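Local coordinates for glutaredoxin family protein (Xanthomonas campestris, PDB 1TTZ) that is of unproven function but, as a glutaredoxin-family protein of thioredoxin-like fold, probably takes part in thiol-disulfide redox chemistry, at residues Leu5-Asp9 / Leu40-Gly45; Arg47-Leu51 / Asp60-Asp64. All blocks are in the same frame, centred on the assembly; numbering follows the deposited sequence.

Contact 1: residues Leu5-Asp9 / Leu40-Gly45; sequences LYQRD and LESAYG
Tyr6, on strand 3-7, lays its ring face to face on that of Tyr44 in helix 38-44. The centroids are 4.2 Å apart and the planes only 10° from parallel, with CE1 of Tyr44 over the middle of the Tyr6 ring and CG of Tyr6 over the middle of the Tyr44 ring. Each aromatic has CG anti to its own carbonyl carbon (chi1 -69° in Tyr6), and with both CB atoms directed into the gap the two rings come together as flat plates. The phenol oxygen of Tyr44 projects just past the rim of the Tyr6 ring, with OH 3.6 Å from Tyr6 CE1, while Glu58 takes this hydroxyl as a hydrogen-bond partner. Leu40, one helical turn before Tyr44, adds an apolar touch from its CD2, 3.9 Å from Tyr6 CE2.

Two residues on, Arg8 reaches across with a polar end. Its side chain bends at chi3 and presents the edge of the guanidinium to Glu41 and Gly45. NH1 donates a nearly straight hydrogen bond (172°), part of a salt bridge, to Glu41 OE1 on the syn side of the carboxylate, and NH2 donates to a lone pair of the Gly45 carbonyl oxygen at 2.9 Å. Both acceptors lie close to the guanidinium plane, which limits rotation of the group. Water 1 joins Arg8 NE to the same Gly45 oxygen, giving that carbonyl a second donor.

The helix thus packs against one side of the sheet, where Val32 of the adjacent parallel strand 29-33 also meets Tyr6 and Leu40. Leu5 and Gln7 instead direct their side chains to helix 12-23 on the other side, the layering expected of a thioredoxin-like fold.

Contact 2: residues Arg47-Leu51 / Asp60-Asp64; sequences RVPVL and DWPFD
The Phe63 ring has Trp61 CE3 over the centre of one face, the Asp60 carbonyl carbon at its edge, and Leu51 approaching obliquely, with CD1 3.8 Å from Phe63 CZ. The Trp61 indole carries Pro62 CB and the Phe63 backbone nitrogen over one face, both toward the rim, and takes Pro49 at a slant, the proline CG lying 3.6 Å from CE3. Trp61 CG stands anti to the backbone nitrogen (chi1 -177°), which sends the far end of the indole away, while CB and the CE3 side stay on the proline ring. The third flat group, the guanidinium of Arg47, turns its edge to the Asp60 carboxylate and grips it side-on with two nitrogens. NH2 meets OD2 at 2.8 Å on the syn lone pair and almost in the guanidinium plane; NE reaches OD1, also at 2.8 Å, from above the carboxylate plane. The two planes are 41° apart, a twisted rather than coplanar pairing. Glu58 forms a second salt bridge to the same NH2.

Pro49 follows a cis peptide bond. Its place just before strand 50-52 is a hallmark of the thioredoxin fold, where the cis-proline normally faces the CxxC motif, and the Pro49 side chain touches Leu13, between the two cysteines of a possible Cys11/Cys14 motif. Trp61 N donates to Pro49 O at 3.1 Å, the donor almost in line with the C=O bond but the hydrogen bond bent at the hydrogen.

Next along the chain, Val50 pairs with Asp60 as an antiparallel non-hydrogen-bonded pair. Their side chains lie side by side on one face of the sheet, Val50 CG1 packing 3.3 Å from Asp60 OD2. Water 2 donates to the carbonyl oxygens of both Arg47 and Trp61, bridging the backbones where the segments diverge beyond this pair.

Contacts 1 and 2 have centres about 10 Å apart and follow one another along the chain: Leu40-Gly45 completes contact 1 before Arg47-Leu51 opens contact 2. They share the mixed sheet, in which strand 3-7 and strand 50-52 are antiparallel neighbours, and meet directly there through a probable hydrogen bond from Tyr6 N to Val50 O (2.9 Å) and by packing of Val48 CG1 on Tyr6 and Gln7. Arg47 adds a tie to the helix of contact 1 by donating to the Ala43 carbonyl. Contact 1 thus joins a helix to the sheet, whereas contact 2 joins the cis-proline segment to the chain leading into helix 65-73, all within the glutaredoxin-like family region and consistent with a thioredoxin-like fold.

Contact 1: residues Leu5-Asp9 / Leu40-Gly45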
# COMPACT_ATOMS: atom_id res chain seq x y z
N LEU A 5 4.24 -2.08 -0.01
CA LEU A 5 3.53 -0.84 -0.23
C LEU A 5 4.08 -0.16 -1.48
O LEU A 5 5.20 0.35 -1.48
CB LEU A 5 3.69 0.12 0.96
CG LEU A 5 3.07 1.51 0.71
CD1 LEU A 5 1.55 1.40 0.70
CD2 LEU A 5 3.52 2.51 1.77
N TYR A 6 3.30 -0.18 -2.55
CA TYR A 6 3.72 0.48 -3.77
C TYR A 6 3.36 1.95 -3.61
O TYR A 6 2.22 2.30 -3.32
CB TYR A 6 3.02 -0.12 -4.99
CG TYR A 6 3.47 -1.53 -5.30
CD1 TYR A 6 2.72 -2.62 -4.87
CD2 TYR A 6 4.66 -1.76 -5.98
CE1 TYR A 6 3.16 -3.93 -5.12
CE2 TYR A 6 5.11 -3.06 -6.23
CZ TYR A 6 4.35 -4.14 -5.80
OH TYR A 6 4.77 -5.42 -6.07
N GLN A 7 4.36 2.81 -3.77
CA GLN A 7 4.14 4.25 -3.66
C GLN A 7 5.08 5.01 -4.58
O GLN A 7 5.92 4.41 -5.25
CB GLN A 7 4.32 4.72 -2.21
CG GLN A 7 5.70 4.50 -1.60
CD GLN A 7 5.80 5.04 -0.18
OE1 GLN A 7 5.51 6.21 0.08
NE2 GLN A 7 6.22 4.19 0.75
N ARG A 8 4.90 6.32 -4.64
CA ARG A 8 5.76 7.15 -5.46
C ARG A 8 6.31 8.23 -4.55
O ARG A 8 5.72 8.53 -3.51
CB ARG A 8 4.98 7.78 -6.62
CG ARG A 8 3.94 8.80 -6.17
CD ARG A 8 3.49 9.74 -7.29
NE ARG A 8 2.67 9.09 -8.31
CZ ARG A 8 3.15 8.49 -9.40
NH1 ARG A 8 4.46 8.46 -9.61
NH2 ARG A 8 2.32 7.93 -10.27
N ASP A 9 7.44 8.82 -4.93
CA ASP A 9 8.05 9.88 -4.13
C ASP A 9 7.23 11.16 -4.19
O ASP A 9 6.55 11.43 -5.19
CB ASP A 9 9.48 10.16 -4.60
CG ASP A 9 10.45 9.09 -4.17
OD1 ASP A 9 10.58 8.86 -2.95
OD2 ASP A 9 11.09 8.47 -5.05
N LEU A 40 6.01 -0.65 -13.37
CA LEU A 40 5.29 -0.36 -12.14
C LEU A 40 4.48 0.93 -12.30
O LEU A 40 3.39 1.07 -11.75
CB LEU A 40 6.27 -0.22 -10.97
CG LEU A 40 6.94 -1.52 -10.53
CD1 LEU A 40 7.94 -1.25 -9.42
CD2 LEU A 40 5.87 -2.51 -10.06
N GLU A 41 5.03 1.87 -13.07
CA GLU A 41 4.35 3.13 -13.31
C GLU A 41 3.02 2.91 -14.03
O GLU A 41 2.01 3.50 -13.67
CB GLU A 41 5.22 4.07 -14.15
CG GLU A 41 5.89 5.17 -13.35
CD GLU A 41 4.89 6.18 -12.81
OE1 GLU A 41 5.29 7.03 -11.98
OE2 GLU A 41 3.71 6.14 -13.21
N SER A 42 3.04 2.06 -15.06
CA SER A 42 1.82 1.81 -15.83
C SER A 42 0.80 1.00 -15.04
O SER A 42 -0.41 1.20 -15.18
CB SER A 42 2.16 1.08 -17.13
OG SER A 42 2.58 -0.24 -16.88
N ALA A 43 1.29 0.11 -14.19
CA ALA A 43 0.44 -0.74 -13.38
C ALA A 43 -0.13 -0.06 -12.14
O ALA A 43 -1.27 -0.32 -11.76
CB ALA A 43 1.20 -2.00 -12.96
N TYR A 44 0.65 0.82 -11.50
CA TYR A 44 0.18 1.49 -10.29
C TYR A 44 0.16 3.02 -10.34
O TYR A 44 -0.28 3.66 -9.39
CB TYR A 44 1.03 1.07 -9.09
CG TYR A 44 1.07 -0.41 -8.81
CD1 TYR A 44 2.13 -1.21 -9.26
CD2 TYR A 44 0.04 -1.03 -8.10
CE1 TYR A 44 2.16 -2.58 -9.00
CE2 TYR A 44 0.06 -2.39 -7.83
CZ TYR A 44 1.12 -3.17 -8.28
OH TYR A 44 1.11 -4.52 -8.01
N GLY A 45 0.65 3.60 -11.43
CA GLY A 45 0.73 5.05 -11.59
C GLY A 45 -0.48 5.92 -11.30
O GLY A 45 -0.33 7.11 -11.01
O HOH W 1 0.19 9.05 -8.59

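Contact 2: residues Arg47-Leu51 / Asp60-Asp64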
# COMPACT_ATOMS: atom_id res chain seq x y z
N ARG A 47 -2.99 4.54 -9.22
CA ARG A 47 -3.56 3.93 -8.03
C ARG A 47 -2.81 4.11 -6.71
O ARG A 47 -3.42 4.02 -5.64
CB ARG A 47 -3.75 2.43 -8.27
CG ARG A 47 -4.60 2.08 -9.48
CD ARG A 47 -4.29 0.65 -9.92
NE ARG A 47 -4.42 -0.28 -8.80
CZ ARG A 47 -3.91 -1.51 -8.77
NH1 ARG A 47 -3.22 -1.96 -9.81
NH2 ARG A 47 -4.08 -2.27 -7.70
N VAL A 48 -1.50 4.36 -6.77
CA VAL A 48 -0.70 4.52 -5.55
C VAL A 48 -1.29 5.54 -4.57
O VAL A 48 -1.81 6.58 -4.97
CB VAL A 48 0.77 4.94 -5.88
CG1 VAL A 48 1.56 3.73 -6.39
CG2 VAL A 48 0.79 6.06 -6.92
N PRO A 49 -1.19 5.25 -3.27
CA PRO A 49 -0.59 4.07 -2.66
C PRO A 49 -1.44 2.80 -2.76
O PRO A 49 -2.67 2.85 -2.62
CB PRO A 49 -0.38 4.50 -1.21
CG PRO A 49 -1.59 5.37 -0.98
CD PRO A 49 -1.61 6.22 -2.23
N VAL A 50 -0.78 1.68 -2.98
CA VAL A 50 -1.44 0.38 -3.09
C VAL A 50 -0.71 -0.63 -2.22
O VAL A 50 0.51 -0.73 -2.27
CB VAL A 50 -1.44 -0.14 -4.55
CG1 VAL A 50 -1.98 -1.56 -4.60
CG2 VAL A 50 -2.27 0.77 -5.43
N LEU A 51 -1.46 -1.38 -1.42
CA LEU A 51 -0.89 -2.40 -0.55
C LEU A 51 -1.10 -3.78 -1.15
O LEU A 51 -2.18 -4.08 -1.65
CB LEU A 51 -1.54 -2.35 0.84
CG LEU A 51 -0.86 -1.50 1.90
CD1 LEU A 51 -1.79 -1.34 3.09
CD2 LEU A 51 0.46 -2.15 2.33
N ASP A 60 -6.32 -0.79 -2.72
CA ASP A 60 -6.01 0.51 -3.32
C ASP A 60 -6.48 1.67 -2.46
O ASP A 60 -7.50 1.58 -1.80
CB ASP A 60 -6.65 0.64 -4.70
CG ASP A 60 -6.08 -0.33 -5.72
OD1 ASP A 60 -6.51 -0.27 -6.89
OD2 ASP A 60 -5.20 -1.14 -5.36
N TRP A 61 -5.73 2.77 -2.50
CA TRP A 61 -6.10 3.97 -1.76
C TRP A 61 -7.46 4.40 -2.32
O TRP A 61 -7.75 4.18 -3.49
CB TRP A 61 -5.06 5.06 -2.01
CG TRP A 61 -5.34 6.30 -1.22
CD1 TRP A 61 -5.92 7.44 -1.66
CD2 TRP A 61 -5.06 6.49 0.17
NE1 TRP A 61 -6.03 8.35 -0.62
CE2 TRP A 61 -5.51 7.78 0.52
CE3 TRP A 61 -4.48 5.69 1.17
CZ2 TRP A 61 -5.39 8.30 1.81
CZ3 TRP A 61 -4.37 6.20 2.46
CH2 TRP A 61 -4.82 7.49 2.77
N PRO A 62 -8.31 5.02 -1.48
CA PRO A 62 -8.11 5.35 -0.07
C PRO A 62 -8.46 4.23 0.91
O PRO A 62 -9.32 3.39 0.64
CB PRO A 62 -9.03 6.54 0.12
CG PRO A 62 -10.23 6.12 -0.68
CD PRO A 62 -9.59 5.59 -1.97
N PHE A 63 -7.77 4.24 2.04
CA PHE A 63 -8.03 3.30 3.11
C PHE A 63 -7.58 3.88 4.45
O PHE A 63 -6.47 4.39 4.57
CB PHE A 63 -7.35 1.94 2.87
CG PHE A 63 -5.89 2.02 2.50
CD1 PHE A 63 -5.49 1.82 1.17
CD2 PHE A 63 -4.90 2.19 3.48
CE1 PHE A 63 -4.13 1.78 0.83
CE2 PHE A 63 -3.54 2.16 3.14
CZ PHE A 63 -3.16 1.96 1.81
N ASP A 64 -8.47 3.83 5.44
CA ASP A 64 -8.14 4.32 6.77
C ASP A 64 -7.76 3.12 7.63
O ASP A 64 -7.81 1.97 7.16
CB ASP A 64 -9.33 5.07 7.39
CG ASP A 64 -10.61 4.26 7.35
OD1 ASP A 64 -10.53 3.01 7.33
OD2 ASP A 64 -11.70 4.88 7.35
O HOH W 2 -6.04 4.31 -5.57